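Long-range contact in uncharacterized protein (Sulfolobus solfataricus, PDB 3EXC), which cuts single-stranded RNA as a magnesium-dependent, homodimeric Cas2 endoribonuclease of the CRISPR antiviral defence system: residues 17-28 with 50-59. The protein carries 2 engineered substitutions. Sequence-based numbering, arbitrary orientation.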
loop_
_atom_site.group_PDB
_atom_site.type_symbol
_atom_site.label_atom_id
_atom_site.label_comp_id
_atom_site.label_asym_id
_atom_site.label_seq_id
_atom_site.Cartn_x
_atom_site.Cartn_y
_atom_site.Cartn_z
ATOM N N LYS A 17 -1.309 2.416 -18.117
ATOM C CA LYS A 17 -1.388 1.115 -17.476
ATOM C C LYS A 17 -1.932 1.249 -16.076
ATOM O O LYS A 17 -2.707 0.400 -15.656
ATOM C CB LYS A 17 -0.030 0.410 -17.402
ATOM C CG LYS A 17 0.533 -0.059 -18.737
ATOM C CD LYS A 17 1.694 -0.997 -18.482
ATOM C CE LYS A 17 2.934 -0.629 -19.292
ATOM N NZ LYS A 17 2.987 -1.291 -20.619
ATOM N N ARG A 18 -1.539 2.302 -15.360
ATOM C CA ARG A 18 -2.069 2.520 -14.014
ATOM C C ARG A 18 -3.603 2.590 -13.968
ATOM O O ARG A 18 -4.231 1.996 -13.110
ATOM C CB ARG A 18 -1.465 3.736 -13.283
ATOM C CG ARG A 18 -2.077 4.012 -11.856
ATOM C CD ARG A 18 -1.193 4.840 -10.897
ATOM N NE ARG A 18 -0.869 6.057 -11.612
ATOM C CZ ARG A 18 0.158 6.159 -12.463
ATOM N NH1 ARG A 18 0.963 5.120 -12.623
ATOM N NH2 ARG A 18 0.402 7.282 -13.143
ATOM N N ASN A 19 -4.256 3.288 -14.882
ATOM C CA ASN A 19 -5.696 3.274 -14.712
ATOM C C ASN A 19 -6.444 2.150 -15.378
ATOM O O ASN A 19 -7.556 1.869 -14.953
ATOM C CB ASN A 19 -6.320 4.595 -15.045
ATOM C CG ASN A 19 -5.722 5.204 -16.214
ATOM O OD1 ASN A 19 -5.962 6.377 -16.481
ATOM N ND2 ASN A 19 -4.919 4.430 -16.952
ATOM N N LYS A 20 -5.855 1.490 -16.382
ATOM C CA LYS A 20 -6.347 0.168 -16.758
ATOM C C LYS A 20 -6.409 -0.747 -15.530
ATOM O O LYS A 20 -7.414 -1.419 -15.302
ATOM C CB LYS A 20 -5.433 -0.448 -17.762
ATOM C CG LYS A 20 -6.055 -1.616 -18.516
ATOM C CD LYS A 20 -5.122 -2.112 -19.667
ATOM C CE LYS A 20 -5.895 -2.619 -20.825
ATOM N NZ LYS A 20 -5.005 -2.885 -21.981
ATOM N N LEU A 21 -5.338 -0.770 -14.739
ATOM C CA LEU A 21 -5.280 -1.620 -13.512
ATOM C C LEU A 21 -6.327 -1.194 -12.492
ATOM O O LEU A 21 -7.095 -2.019 -12.059
ATOM C CB LEU A 21 -3.880 -1.600 -12.886
ATOM C CG LEU A 21 -3.701 -2.496 -11.659
ATOM C CD1 LEU A 21 -3.868 -3.947 -12.025
ATOM C CD2 LEU A 21 -2.326 -2.252 -11.055
ATOM N N ALA A 22 -6.403 0.108 -12.191
ATOM C CA ALA A 22 -7.423 0.665 -11.274
ATOM C C ALA A 22 -8.795 0.246 -11.755
ATOM O O ALA A 22 -9.606 -0.218 -10.960
ATOM C CB ALA A 22 -7.339 2.175 -11.169
ATOM N N ASN A 23 -9.034 0.358 -13.059
ATOM C CA ASN A 23 -10.346 0.003 -13.636
ATOM C C ASN A 23 -10.664 -1.450 -13.446
ATOM O O ASN A 23 -11.805 -1.799 -13.123
ATOM C CB ASN A 23 -10.431 0.292 -15.153
ATOM C CG ASN A 23 -10.564 1.769 -15.464
ATOM O OD1 ASN A 23 -10.723 2.611 -14.548
ATOM N ND2 ASN A 23 -10.440 2.112 -16.744
ATOM N N ASN A 24 -9.661 -2.294 -13.690
ATOM C CA ASN A 24 -9.847 -3.738 -13.513
ATOM C C ASN A 24 -9.979 -4.251 -12.095
ATOM O O ASN A 24 -10.785 -5.139 -11.810
ATOM C CB ASN A 24 -8.802 -4.494 -14.273
ATOM C CG ASN A 24 -9.183 -4.616 -15.739
ATOM O OD1 ASN A 24 -8.832 -3.743 -16.570
ATOM N ND2 ASN A 24 -9.991 -5.652 -16.048
ATOM N N LEU A 25 -9.194 -3.688 -11.205
ATOM C CA LEU A 25 -9.403 -3.914 -9.763
ATOM C C LEU A 25 -10.850 -3.530 -9.298
ATOM O O LEU A 25 -11.432 -4.270 -8.531
ATOM C CB LEU A 25 -8.290 -3.195 -8.937
ATOM C CG LEU A 25 -6.817 -3.519 -9.214
ATOM C CD1 LEU A 25 -5.906 -2.663 -8.317
ATOM C CD2 LEU A 25 -6.588 -4.987 -8.952
ATOM N N LYS A 26 -11.430 -2.407 -9.750
ATOM C CA LYS A 26 -12.819 -2.107 -9.379
ATOM C C LYS A 26 -13.709 -3.231 -9.932
ATOM O O LYS A 26 -14.566 -3.755 -9.222
ATOM C CB LYS A 26 -13.330 -0.774 -9.946
ATOM C CG LYS A 26 -12.691 0.442 -9.338
ATOM C CD LYS A 26 -13.191 1.708 -10.099
ATOM C CE LYS A 26 -12.068 2.814 -10.344
ATOM N NZ LYS A 26 -11.662 3.722 -9.179
ATOM N N LYS A 27 -13.485 -3.627 -11.193
ATOM C CA LYS A 27 -14.354 -4.618 -11.826
ATOM C C LYS A 27 -14.400 -5.912 -11.038
ATOM O O LYS A 27 -15.461 -6.526 -10.950
ATOM C CB LYS A 27 -13.954 -4.909 -13.280
ATOM C CG LYS A 27 -14.308 -3.813 -14.301
ATOM C CD LYS A 27 -13.816 -4.184 -15.742
ATOM C CE LYS A 27 -13.634 -5.706 -15.937
ATOM N NZ LYS A 27 -14.038 -6.176 -17.321
ATOM N N LEU A 28 -13.265 -6.320 -10.464
ATOM C CA LEU A 28 -13.215 -7.558 -9.673
ATOM C C LEU A 28 -13.816 -7.346 -8.282
ATOM O O LEU A 28 -13.602 -8.202 -7.385
ATOM C CB LEU A 28 -11.766 -8.078 -9.502
ATOM C CG LEU A 28 -10.837 -8.322 -10.694
ATOM C CD1 LEU A 28 -9.604 -9.015 -10.243
ATOM C CD2 LEU A 28 -11.500 -9.151 -11.726
ATOM N N LEU A 50 -7.141 -12.546 -10.071
ATOM C CA LEU A 50 -6.469 -11.342 -9.604
ATOM C C LEU A 50 -4.999 -11.290 -10.068
ATOM O O LEU A 50 -4.563 -10.316 -10.680
ATOM C CB LEU A 50 -6.567 -11.188 -8.076
ATOM C CG LEU A 50 -5.881 -9.966 -7.500
ATOM C CD1 LEU A 50 -6.521 -8.771 -8.110
ATOM C CD2 LEU A 50 -6.054 -9.925 -5.983
ATOM N N VAL A 51 -4.247 -12.342 -9.801
ATOM C CA VAL A 51 -2.866 -12.365 -10.192
ATOM C C VAL A 51 -2.730 -12.286 -11.706
ATOM O O VAL A 51 -1.893 -11.517 -12.196
ATOM C CB VAL A 51 -2.154 -13.594 -9.597
ATOM C CG1 VAL A 51 -0.756 -13.765 -10.145
ATOM C CG2 VAL A 51 -2.112 -13.480 -8.059
ATOM N N ARG A 52 -3.551 -13.035 -12.447
ATOM C CA ARG A 52 -3.484 -13.016 -13.915
ATOM C C ARG A 52 -3.777 -11.591 -14.402
ATOM O O ARG A 52 -3.037 -11.030 -15.191
ATOM C CB ARG A 52 -4.429 -14.052 -14.532
ATOM C CG ARG A 52 -3.788 -14.985 -15.607
ATOM C CD ARG A 52 -4.751 -15.314 -16.793
ATOM N NE ARG A 52 -6.216 -15.082 -16.557
ATOM C CZ ARG A 52 -7.210 -15.460 -17.400
ATOM N NH1 ARG A 52 -8.478 -15.200 -17.083
ATOM N NH2 ARG A 52 -6.945 -16.101 -18.568
ATOM N N VAL A 53 -4.806 -10.948 -13.889
ATOM C CA VAL A 53 -5.087 -9.572 -14.292
ATOM C C VAL A 53 -3.923 -8.626 -14.081
ATOM O O VAL A 53 -3.543 -7.866 -14.979
ATOM C CB VAL A 53 -6.288 -9.026 -13.510
ATOM C CG1 VAL A 53 -6.315 -7.449 -13.440
ATOM C CG2 VAL A 53 -7.574 -9.643 -14.028
ATOM N N VAL A 54 -3.357 -8.640 -12.881
ATOM C CA VAL A 54 -2.276 -7.755 -12.607
ATOM C C VAL A 54 -1.132 -8.044 -13.560
ATOM O O VAL A 54 -0.623 -7.148 -14.185
ATOM C CB VAL A 54 -1.837 -7.900 -11.135
ATOM C CG1 VAL A 54 -0.535 -7.159 -10.924
ATOM C CG2 VAL A 54 -2.928 -7.375 -10.192
ATOM N N LYS A 55 -0.730 -9.307 -13.692
ATOM C CA LYS A 55 0.421 -9.642 -14.582
ATOM C C LYS A 55 0.233 -9.193 -16.061
ATOM O O LYS A 55 1.201 -8.769 -16.738
ATOM C CB LYS A 55 0.753 -11.142 -14.564
ATOM C CG LYS A 55 1.319 -11.717 -13.252
ATOM C CD LYS A 55 1.687 -13.217 -13.451
ATOM C CE LYS A 55 2.298 -13.766 -12.156
ATOM N NZ LYS A 55 3.778 -13.439 -11.957
ATOM N N LEU A 56 -1.000 -9.284 -16.553
ATOM C CA LEU A 56 -1.269 -8.991 -17.960
ATOM C C LEU A 56 -1.207 -7.489 -18.171
ATOM O O LEU A 56 -0.803 -7.038 -19.240
ATOM C CB LEU A 56 -2.612 -9.561 -18.372
ATOM C CG LEU A 56 -2.779 -11.096 -18.451
ATOM C CD1 LEU A 56 -4.199 -11.579 -18.748
ATOM C CD2 LEU A 56 -1.887 -11.725 -19.499
ATOM N N ILE A 57 -1.538 -6.707 -17.147
ATOM C CA ILE A 57 -1.632 -5.260 -17.327
ATOM C C ILE A 57 -0.306 -4.542 -17.072
ATOM O O ILE A 57 0.050 -3.625 -17.786
ATOM C CB ILE A 57 -2.738 -4.617 -16.401
ATOM C CG1 ILE A 57 -4.134 -5.013 -16.898
ATOM C CG2 ILE A 57 -2.613 -3.035 -16.387
ATOM C CD1 ILE A 57 -5.217 -4.762 -15.841
ATOM N N VAL A 58 0.386 -4.896 -15.996
ATOM C CA VAL A 58 1.537 -4.100 -15.645
ATOM C C VAL A 58 2.750 -4.584 -16.445
ATOM O O VAL A 58 2.757 -5.741 -16.924
ATOM C CB VAL A 58 1.840 -4.178 -14.126
ATOM C CG1 VAL A 58 0.564 -3.754 -13.328
ATOM C CG2 VAL A 58 2.386 -5.566 -13.739
ATOM N N ASP A 59 3.763 -3.708 -16.570
ATOM C CA ASP A 59 5.097 -4.089 -17.094
ATOM C C ASP A 59 5.862 -4.735 -15.966
ATOM O O ASP A 59 6.312 -4.093 -15.071
ATOM C CB ASP A 59 5.843 -2.853 -17.591
ATOM C CG ASP A 59 7.256 -3.159 -18.130
ATOM O OD1 ASP A 59 7.955 -4.156 -17.725
ATOM O OD2 ASP A 59 7.678 -2.319 -18.957
HETATM O O HOH W 1 2.039 -4.479 -20.248
#
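Helix 17-27 and helix 50-57 run antiparallel, with an interaxial angle of 164° and a closest axis approach of 10.0 Å. Lys-17 lies across from Val-58, Asn-24 from Val-53 and Leu-28 from Leu-50. Ile-57, at the C-terminal end of helix 50-57, is the knob, set into a hole formed by Lys-17, Lys-20, Leu-21 and Asn-24. Its two branches divide the work. CG2, anti to the backbone N, points into the opposite helix and comes 3.5 Å from Lys-17 O. CG1 lies anti to the carbonyl carbon (chi1 -71°) and carries CD1 along that helix, to 3.9 Å from Asn-24 CB. The aliphatic part of Lys-20 covers the more exposed side of this knob. On the buried side, Leu-21 forks between two residues: CD1 meets Val-54 CG2 at 4.0 Å, while CD2 meets Val-58 CG1. Together the two helices cover one face of the four-stranded antiparallel sheet of the ferredoxin-like fold found in Cas2. Leu-21 and Leu-25 rest on Tyr-10 of strand 5-11, and Val-54 and Val-58 on Val-65 of strand 64-70. Val-54 and Val-58 also pack against Ile-81 of the second subunit, which places this edge of the helix pair at the dimer interface. At the other end of the contact, Leu-50 CD1 touches two leucine methyls from different sides, 3.9 Å from Leu-25 CD2 and 3.8 Å from Leu-28 CD1. Val-53 CG1 packs on Asn-24 CB. No direct hydrogen bond joins the helices. The Lys-17 chain runs past the end of helix 50-57 toward Asp-59, with CD 3.2 Å from Ile-57 O. A water donates to Ile-57 O and accepts a weak bond from Lys-17 NZ. The Asp-59 carboxylate turns instead to its own loop, where OD1 accepts from Asn-61 N.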